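THB11 (Chlamydomonas reinhardtii, PDB 6TD7) binds a heme b group whose iron can take up small ligands, as a truncated hemoglobin that probably serves in oxygen or nitrogen-oxide chemistry. Local coordinates at residues Ser58-Val61 with Ser62-Phe65; Tyr101-Glu104 with Ala105-Leu109. One frame throughout, in Å; residues are numbered along the deposited sequence.

Overall arrangement
Both contacts lie within the truncated-globin domain that makes up this part of a longer protein, each near the C-terminal end of a helix. Interaction 1 comes first along the chain, in the last turns of helix 50-64, and closes well before interaction 2 opens in the last turns of helix 92-108. Their centres are about 16 Å apart, yet their side chains meet: the CZ atom of Phe102 lies 3.9 Å from Leu64 CD2 and equally far from Phe65 CE2. Phe60 of interaction 1 lines the heme pocket directly, whereas Phe102 of interaction 2 stands about 6 Å from the heme at its nearest. The two helix ends thereby share one apolar interior beside the cofactor.

Interaction 1 of 2, residues Ser58-Val61 with Ser62-Phe65; sequences SMFV and SWLF. With HEM (protoporphyrin IX containing Fe), chain B.
The heme pocket of this truncated globin is walled in part by Phe60, whose ring lies between the porphyrin rim and Trp63, one helical turn further on. With CG anti to the backbone N (chi1 -179°), the Phe60 ring reaches the substituents of the heme. Its CE2 comes within 3.1 Å of the vinyl carbon CBC, and its CB rests 3.3 Å from the ring methyl CMD. Trp63 takes the same kind of first torsion, which carries its indole to the Phe60 ring; there the six-membered ring and the phenyl ring cross obliquely, their planes 43° apart and their centroids separated by 5.2 Å. Phe60 CE1 approaches Trp63 CZ3 to 3.6 Å, while Trp63 CE3 sits over one face of the Phe60 ring, displaced toward its rim. The pyrrole N-H of Trp63 points away from this pair and is bonded to the carbonyl of Val70; Arg122 makes a cation-pi contact with the Trp63 ring.

Val61 and Phe65 run side by side on another flank of the helix. Val61 CG1 touches Phe65 CD2 at 3.9 Å, and the carbonyl oxygen of Val61 lies near the plane of the Phe65 ring, at its edge. That oxygen also accepts the amide of Phe65, the residue at which the chain leaves helical geometry; the carbonyls of Ser58 to Val61 each accept an amide of the next turn. The contacts with vinyl and methyl groups are apolar and tight, even crowded, so Phe60 probably helps to fix this edge of the porphyrin by shape, and Trp63 backs its ring from the other side as a second-shell residue.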
ATOM      1  N   SER A  58      -7.979  -4.216   1.132  1.00 10.04           N
ATOM      2  CA  SER A  58      -8.403  -4.025   2.517  0.64  9.34           C
ATOM      3  C   SER A  58      -7.790  -5.065   3.447  1.00 10.15           C
ATOM      4  O   SER A  58      -7.400  -4.738   4.574  1.00  7.28           O
ATOM      5  CB  SER A  58      -9.929  -4.062   2.608  0.64 12.50           C
ATOM      6  OG  SER A  58     -10.502  -2.841   2.174  0.64 13.26           O
ATOM      7  N   MET A  59      -7.706  -6.321   3.012  1.00 11.17           N
ATOM      8  CA  MET A  59      -7.144  -7.338   3.898  1.00 13.72           C
ATOM      9  C   MET A  59      -5.706  -6.999   4.265  1.00  8.89           C
ATOM     10  O   MET A  59      -5.291  -7.165   5.420  1.00  7.36           O
ATOM     11  CB  MET A  59      -7.215  -8.716   3.246  1.00 13.62           C
ATOM     12  CG  MET A  59      -6.531  -9.796   4.061  1.00 22.41           C
ATOM     13  SD  MET A  59      -6.630 -11.427   3.306  1.00 24.54           S
ATOM     14  CE  MET A  59      -8.404 -11.656   3.241  1.00 32.04           C
ATOM     15  N   PHE A  60      -4.929  -6.524   3.288  1.00  6.38           N
ATOM     16  CA  PHE A  60      -3.553  -6.119   3.551  1.00  8.67           C
ATOM     17  C   PHE A  60      -3.492  -4.949   4.529  1.00 12.03           C
ATOM     18  O   PHE A  60      -2.654  -4.937   5.439  1.00  5.63           O
ATOM     19  CB  PHE A  60      -2.861  -5.758   2.230  1.00  6.73           C
ATOM     20  CG  PHE A  60      -1.426  -5.358   2.395  1.00  4.12           C
ATOM     21  CD1 PHE A  60      -0.435  -6.319   2.492  1.00  7.81           C
ATOM     22  CD2 PHE A  60      -1.071  -4.025   2.468  1.00  8.55           C
ATOM     23  CE1 PHE A  60       0.881  -5.957   2.660  1.00 11.33           C
ATOM     24  CE2 PHE A  60       0.238  -3.657   2.644  1.00 11.17           C
ATOM     25  CZ  PHE A  60       1.220  -4.627   2.740  1.00 14.62           C
ATOM     26  N   VAL A  61      -4.351  -3.946   4.347  1.00  7.54           N
ATOM     27  CA  VAL A  61      -4.325  -2.790   5.238  1.00  7.71           C
ATOM     28  C   VAL A  61      -4.730  -3.198   6.647  1.00  7.93           C
ATOM     29  O   VAL A  61      -4.176  -2.702   7.635  1.00 10.26           O
ATOM     30  CB  VAL A  61      -5.234  -1.672   4.697  1.00 10.95           C
ATOM     31  CG1 VAL A  61      -5.361  -0.543   5.715  1.00 16.46           C
ATOM     32  CG2 VAL A  61      -4.687  -1.156   3.393  1.00  9.67           C
ATOM     33  N   SER A  62      -5.711  -4.097   6.761  1.00 10.23           N
ATOM     34  CA  SER A  62      -6.123  -4.594   8.068  1.00  8.73           C
ATOM     35  C   SER A  62      -4.972  -5.295   8.776  1.00  8.84           C
ATOM     36  O   SER A  62      -4.773  -5.116   9.982  1.00  9.48           O
ATOM     37  CB  SER A  62      -7.312  -5.542   7.911  1.00  9.87           C
ATOM     38  OG  SER A  62      -7.762  -6.033   9.162  1.00 13.43           O
ATOM     39  N   TRP A  63      -4.212  -6.116   8.043  1.00  8.85           N
ATOM     40  CA  TRP A  63      -3.013  -6.727   8.607  1.00  9.74           C
ATOM     41  C   TRP A  63      -1.981  -5.669   8.980  1.00  7.69           C
ATOM     42  O   TRP A  63      -1.356  -5.738  10.045  1.00 10.86           O
ATOM     43  CB  TRP A  63      -2.406  -7.716   7.605  1.00 12.33           C
ATOM     44  CG  TRP A  63      -0.975  -8.093   7.914  1.00  9.85           C
ATOM     45  CD1 TRP A  63      -0.558  -9.070   8.766  1.00 13.57           C
ATOM     46  CD2 TRP A  63       0.218  -7.495   7.375  1.00 10.71           C
ATOM     47  NE1 TRP A  63       0.814  -9.124   8.796  1.00 12.61           N
ATOM     48  CE2 TRP A  63       1.315  -8.170   7.949  1.00  9.97           C
ATOM     49  CE3 TRP A  63       0.463  -6.462   6.462  1.00 14.64           C
ATOM     50  CZ2 TRP A  63       2.640  -7.841   7.647  1.00 11.20           C
ATOM     51  CZ3 TRP A  63       1.780  -6.137   6.158  1.00 11.79           C
ATOM     52  CH2 TRP A  63       2.851  -6.828   6.748  1.00 13.54           C
ATOM     53  N   LEU A  64      -1.806  -4.675   8.110  1.00  6.36           N
ATOM     54  CA  LEU A  64      -0.728  -3.708   8.280  1.00  7.65           C
ATOM     55  C   LEU A  64      -0.858  -2.939   9.587  1.00  9.66           C
ATOM     56  O   LEU A  64       0.140  -2.713  10.281  1.00 12.20           O
ATOM     57  CB  LEU A  64      -0.718  -2.745   7.097  1.00 10.21           C
ATOM     58  CG  LEU A  64       0.324  -1.632   7.113  1.00 13.47           C
ATOM     59  CD1 LEU A  64       1.712  -2.184   6.933  1.00 14.58           C
ATOM     60  CD2 LEU A  64      -0.007  -0.642   6.017  1.00 13.46           C
ATOM     61  N   PHE A  65      -2.066  -2.499   9.928  1.00  9.00           N
ATOM     62  CA  PHE A  65      -2.288  -1.782  11.177  1.00  7.46           C
ATOM     63  C   PHE A  65      -2.702  -2.708  12.312  1.00  8.70           C
ATOM     64  O   PHE A  65      -3.079  -2.231  13.388  1.00 11.68           O
ATOM     65  CB  PHE A  65      -3.327  -0.680  10.968  1.00 13.87           C
ATOM     66  CG  PHE A  65      -2.827   0.459  10.126  1.00  9.25           C
ATOM     67  CD1 PHE A  65      -2.075   1.475  10.687  1.00 11.19           C
ATOM     68  CD2 PHE A  65      -3.092   0.502   8.768  1.00  9.50           C
ATOM     69  CE1 PHE A  65      -1.611   2.520   9.911  1.00 15.29           C
ATOM     70  CE2 PHE A  65      -2.624   1.541   7.990  1.00 13.44           C
ATOM     71  CZ  PHE A  65      -1.887   2.550   8.562  1.00 10.60           C
TER
HETATM   72  CHA HEM B 201      -3.651  -4.915  -5.862  1.00 16.99           C
HETATM   73  CHB HEM B 201      -1.774  -1.369  -8.640  1.00 14.35           C
HETATM   74  CHC HEM B 201       0.994   0.234  -4.983  1.00 15.80           C
HETATM   75  CHD HEM B 201      -0.528  -3.597  -2.320  1.00 17.70           C
HETATM   76  C1A HEM B 201      -3.422  -4.077  -6.940  1.00 13.79           C
HETATM   77  C2A HEM B 201      -4.097  -4.067  -8.230  1.00 14.61           C
HETATM   78  C3A HEM B 201      -3.563  -3.086  -8.966  1.00 13.97           C
HETATM   79  C4A HEM B 201      -2.536  -2.432  -8.192  1.00 17.98           C
HETATM   80  CMA HEM B 201      -3.961  -2.688 -10.402  1.00 19.25           C
HETATM   81  CAA HEM B 201      -5.248  -4.983  -8.706  1.00 26.87           C
HETATM   82  CBA HEM B 201      -4.897  -6.458  -8.604  1.00 35.16           C
HETATM   83  CGA HEM B 201      -6.143  -7.279  -8.833  1.00 31.71           C
HETATM   84  O1A HEM B 201      -5.997  -8.498  -9.108  1.00 59.51           O
HETATM   85  O2A HEM B 201      -7.274  -6.731  -8.740  1.00 22.05           O
HETATM   86  C1B HEM B 201      -0.915  -0.599  -7.882  1.00 15.16           C
HETATM   87  C2B HEM B 201      -0.275   0.626  -8.313  1.00 15.96           C
HETATM   88  C3B HEM B 201       0.498   1.073  -7.318  1.00 10.85           C
HETATM   89  C4B HEM B 201       0.374   0.150  -6.208  1.00 15.78           C
HETATM   90  CMB HEM B 201      -0.449   1.292  -9.694  1.00 19.83           C
HETATM   91  CAB HEM B 201       1.352   2.360  -7.370  1.00 15.11           C
HETATM   92  CBB HEM B 201       2.321   2.604  -6.486  1.00 17.47           C
HETATM   93  C1C HEM B 201       0.784  -0.667  -3.960  1.00 15.70           C
HETATM   94  C2C HEM B 201       1.368  -0.542  -2.653  1.00 17.86           C
HETATM   95  C3C HEM B 201       0.980  -1.583  -1.920  1.00 19.82           C
HETATM   96  C4C HEM B 201       0.093  -2.419  -2.714  1.00 16.69           C
HETATM   97  CMC HEM B 201       2.317   0.592  -2.205  1.00 22.84           C
HETATM   98  CAC HEM B 201       1.412  -1.794  -0.459  1.00 25.28           C
HETATM   99  CBC HEM B 201       1.637  -3.030  -0.013  1.00 35.32           C
HETATM  100  C1D HEM B 201      -1.560  -4.220  -3.005  1.00 20.78           C
HETATM  101  C2D HEM B 201      -2.465  -5.215  -2.469  1.00 14.40           C
HETATM  102  C3D HEM B 201      -3.312  -5.578  -3.443  1.00 13.65           C
HETATM  103  C4D HEM B 201      -3.002  -4.822  -4.637  1.00 11.66           C
HETATM  104  CMD HEM B 201      -2.427  -5.751  -1.023  1.00 12.78           C
HETATM  105  CAD HEM B 201      -4.472  -6.581  -3.332  1.00 14.86           C
HETATM  106  CBD HEM B 201      -4.057  -8.025  -3.529  1.00 26.31           C
HETATM  107  CGD HEM B 201      -5.314  -8.792  -3.219  1.00 19.38           C
HETATM  108  O1D HEM B 201      -5.447  -9.292  -2.070  1.00 20.57           O
HETATM  109  O2D HEM B 201      -6.197  -8.867  -4.113  1.00 21.54           O
HETATM  110  NA  HEM B 201      -2.476  -3.064  -6.962  1.00 12.75           N
HETATM  111  NB  HEM B 201      -0.499  -0.859  -6.588  1.00 11.26           N
HETATM  112  NC  HEM B 201      -0.001  -1.820  -3.965  1.00 13.78           N
HETATM  113  ND  HEM B 201      -1.922  -4.009  -4.327  1.00 11.13           N
HETATM  114 FE   HEM B 201      -1.252  -2.459  -5.421  1.00 21.92          FE

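Interaction 2 of 2, residues Tyr101-Glu104 with Ala105-Leu109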
ATOM      1  N   TYR A 101       3.561   8.140  -1.192  1.00  9.95           N
ATOM      2  CA  TYR A 101       2.217   8.681  -1.033  1.00  8.38           C
ATOM      3  C   TYR A 101       1.512   8.112   0.194  1.00 12.75           C
ATOM      4  O   TYR A 101       0.728   8.821   0.838  1.00 14.57           O
ATOM      5  CB  TYR A 101       1.397   8.402  -2.289  1.00  6.64           C
ATOM      6  CG  TYR A 101       1.770   9.265  -3.466  1.00 11.48           C
ATOM      7  CD1 TYR A 101       2.081  10.605  -3.297  1.00 15.87           C
ATOM      8  CD2 TYR A 101       1.808   8.740  -4.749  1.00  9.10           C
ATOM      9  CE1 TYR A 101       2.416  11.398  -4.369  1.00 16.36           C
ATOM     10  CE2 TYR A 101       2.142   9.526  -5.829  1.00 16.50           C
ATOM     11  CZ  TYR A 101       2.446  10.854  -5.633  1.00 19.97           C
ATOM     12  OH  TYR A 101       2.783  11.650  -6.701  1.00 21.71           O
ATOM     13  N   PHE A 102       1.759   6.848   0.528  1.00  7.27           N
ATOM     14  CA  PHE A 102       1.175   6.299   1.747  1.00  8.52           C
ATOM     15  C   PHE A 102       1.752   6.996   2.968  1.00 13.21           C
ATOM     16  O   PHE A 102       1.026   7.321   3.915  1.00 13.27           O
ATOM     17  CB  PHE A 102       1.420   4.796   1.815  1.00  8.64           C
ATOM     18  CG  PHE A 102       0.539   4.087   2.794  1.00 13.79           C
ATOM     19  CD1 PHE A 102       0.904   3.986   4.124  1.00 16.88           C
ATOM     20  CD2 PHE A 102      -0.659   3.526   2.381  1.00 13.72           C
ATOM     21  CE1 PHE A 102       0.092   3.338   5.024  1.00 10.50           C
ATOM     22  CE2 PHE A 102      -1.473   2.872   3.276  1.00 15.47           C
ATOM     23  CZ  PHE A 102      -1.098   2.781   4.601  1.00 17.64           C
ATOM     24  N   GLU A 103       3.061   7.255   2.948  1.00 11.86           N
ATOM     25  CA  GLU A 103       3.701   7.988   4.033  1.00 13.14           C
ATOM     26  C   GLU A 103       3.191   9.420   4.116  1.00  8.58           C
ATOM     27  O   GLU A 103       2.971   9.948   5.213  1.00 12.50           O
ATOM     28  CB  GLU A 103       5.217   7.968   3.829  1.00 14.15           C
ATOM     29  CG  GLU A 103       6.016   8.698   4.888  1.00 19.79           C
ATOM     30  CD  GLU A 103       7.469   8.868   4.491  1.00 30.16           C
ATOM     31  OE1 GLU A 103       8.354   8.628   5.338  1.00 30.35           O
ATOM     32  OE2 GLU A 103       7.730   9.236   3.325  1.00 33.18           O
ATOM     33  N   GLU A 104       3.022  10.081   2.964  1.00  9.49           N
ATOM     34  CA  GLU A 104       2.478  11.436   2.958  1.00 13.44           C
ATOM     35  C   GLU A 104       1.078  11.470   3.557  1.00 12.70           C
ATOM     36  O   GLU A 104       0.734  12.389   4.308  1.00 10.37           O
ATOM     37  CB  GLU A 104       2.442  11.988   1.531  1.00 14.29           C
ATOM     38  CG  GLU A 104       3.797  12.336   0.949  1.00 17.73           C
ATOM     39  CD  GLU A 104       3.706  12.976  -0.427  1.00 24.88           C
ATOM     40  OE1 GLU A 104       4.767  13.358  -0.960  1.00 29.16           O
ATOM     41  OE2 GLU A 104       2.588  13.101  -0.976  1.00 18.30           O
ATOM     42  N   ALA A 105       0.247  10.483   3.208  1.00 12.10           N
ATOM     43  CA  ALA A 105      -1.102  10.416   3.755  1.00 13.15           C
ATOM     44  C   ALA A 105      -1.081  10.312   5.275  1.00  9.74           C
ATOM     45  O   ALA A 105      -1.855  10.988   5.959  1.00  9.32           O
ATOM     46  CB  ALA A 105      -1.854   9.231   3.147  1.00  8.45           C
ATOM     47  N   MET A 106      -0.201   9.470   5.823  1.00  7.21           N
ATOM     48  CA  MET A 106      -0.095   9.380   7.278  1.00 10.40           C
ATOM     49  C   MET A 106       0.393  10.695   7.874  1.00 10.45           C
ATOM     50  O   MET A 106      -0.108  11.138   8.914  1.00 10.80           O
ATOM     51  CB  MET A 106       0.838   8.236   7.674  1.00 11.24           C
ATOM     52  CG  MET A 106       0.217   6.848   7.563  1.00 15.86           C
ATOM     53  SD  MET A 106       1.288   5.562   8.231  1.00 12.40           S
ATOM     54  CE  MET A 106       2.665   5.683   7.100  1.00 16.29           C
ATOM     55  N   THR A 107       1.370  11.337   7.230  1.00 10.66           N
ATOM     56  CA  THR A 107       1.867  12.615   7.733  1.00  9.41           C
ATOM     57  C   THR A 107       0.757  13.660   7.756  1.00 10.49           C
ATOM     58  O   THR A 107       0.577  14.379   8.745  1.00  9.95           O
ATOM     59  CB  THR A 107       3.031  13.109   6.868  1.00 11.49           C
ATOM     60  OG1 THR A 107       4.095  12.148   6.873  1.00 12.41           O
ATOM     61  CG2 THR A 107       3.547  14.453   7.378  1.00 14.11           C
ATOM     62  N   GLU A 108       0.008  13.761   6.655  1.00 11.07           N
ATOM     63  CA  GLU A 108      -0.999  14.805   6.519  1.00  9.91           C
ATOM     64  C   GLU A 108      -2.168  14.624   7.473  1.00 11.83           C
ATOM     65  O   GLU A 108      -2.890  15.593   7.730  1.00 12.93           O
ATOM     66  CB  GLU A 108      -1.491  14.847   5.072  1.00 10.80           C
ATOM     67  CG  GLU A 108      -0.478  15.482   4.140  1.00 19.32           C
ATOM     68  CD  GLU A 108      -0.695  15.141   2.684  1.00 18.23           C
ATOM     69  OE1 GLU A 108      -1.862  15.042   2.242  1.00 16.90           O
ATOM     70  OE2 GLU A 108       0.319  14.971   1.976  1.00 18.27           O
ATOM     71  N   LEU A 109      -2.368  13.427   8.013  1.00 11.55           N
ATOM     72  CA  LEU A 109      -3.420  13.187   8.991  0.67 13.56           C
ATOM     73  C   LEU A 109      -2.912  13.240  10.427  1.00 20.99           C
ATOM     74  O   LEU A 109      -3.695  13.015  11.356  1.00 18.14           O
ATOM     75  CB  LEU A 109      -4.098  11.843   8.706  0.67 15.99           C
ATOM     76  CG  LEU A 109      -5.034  11.948   7.496  0.67 14.66           C
ATOM     77  CD1 LEU A 109      -5.246  10.617   6.805  0.67 16.01           C
ATOM     78  CD2 LEU A 109      -6.375  12.544   7.923  0.67 17.03           C
TER
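Met106 bends back toward Phe102, one turn earlier in the same helix, to make a Met-aromatic contact. Its CB lies 3.7 Å from the carbonyl oxygen of Glu103. Met106 CG passes 3.8 Å from Phe102 O, the oxygen to which the Met106 amide is hydrogen-bonded. SD then stands 5.2 Å from the centroid of the Phe102 ring, 68° off the ring normal, an oblique approach. A bend at the last torsion (chi3 -64°) brings CE back to the edge of the ring, near its plane, where it meets CD1 at 3.9 Å.

Next to this pair round the helix, Thr107 grips one carbonyl twice: Glu103 O accepts from Thr107 N at 2.9 Å and from Thr107 OG1 at 3.0 Å, the latter from above the carbonyl plane. Further round, Glu104 and Glu108 lie alongside each other, with their OE2 atoms 4.2 Å apart. Lys34 forms salt bridges with both of these oxygens and so probably offsets their repulsion, while Lys100 takes Glu104 OE1.

Lys34 belongs to helix 21-36, which also meets Met106 through Val27 and sets Phe31 edge-to-face with Phe102. Helix 113-123 contributes Met120 against both Phe102 and Met106, so the Met-aromatic pair is packed by two neighbouring helices.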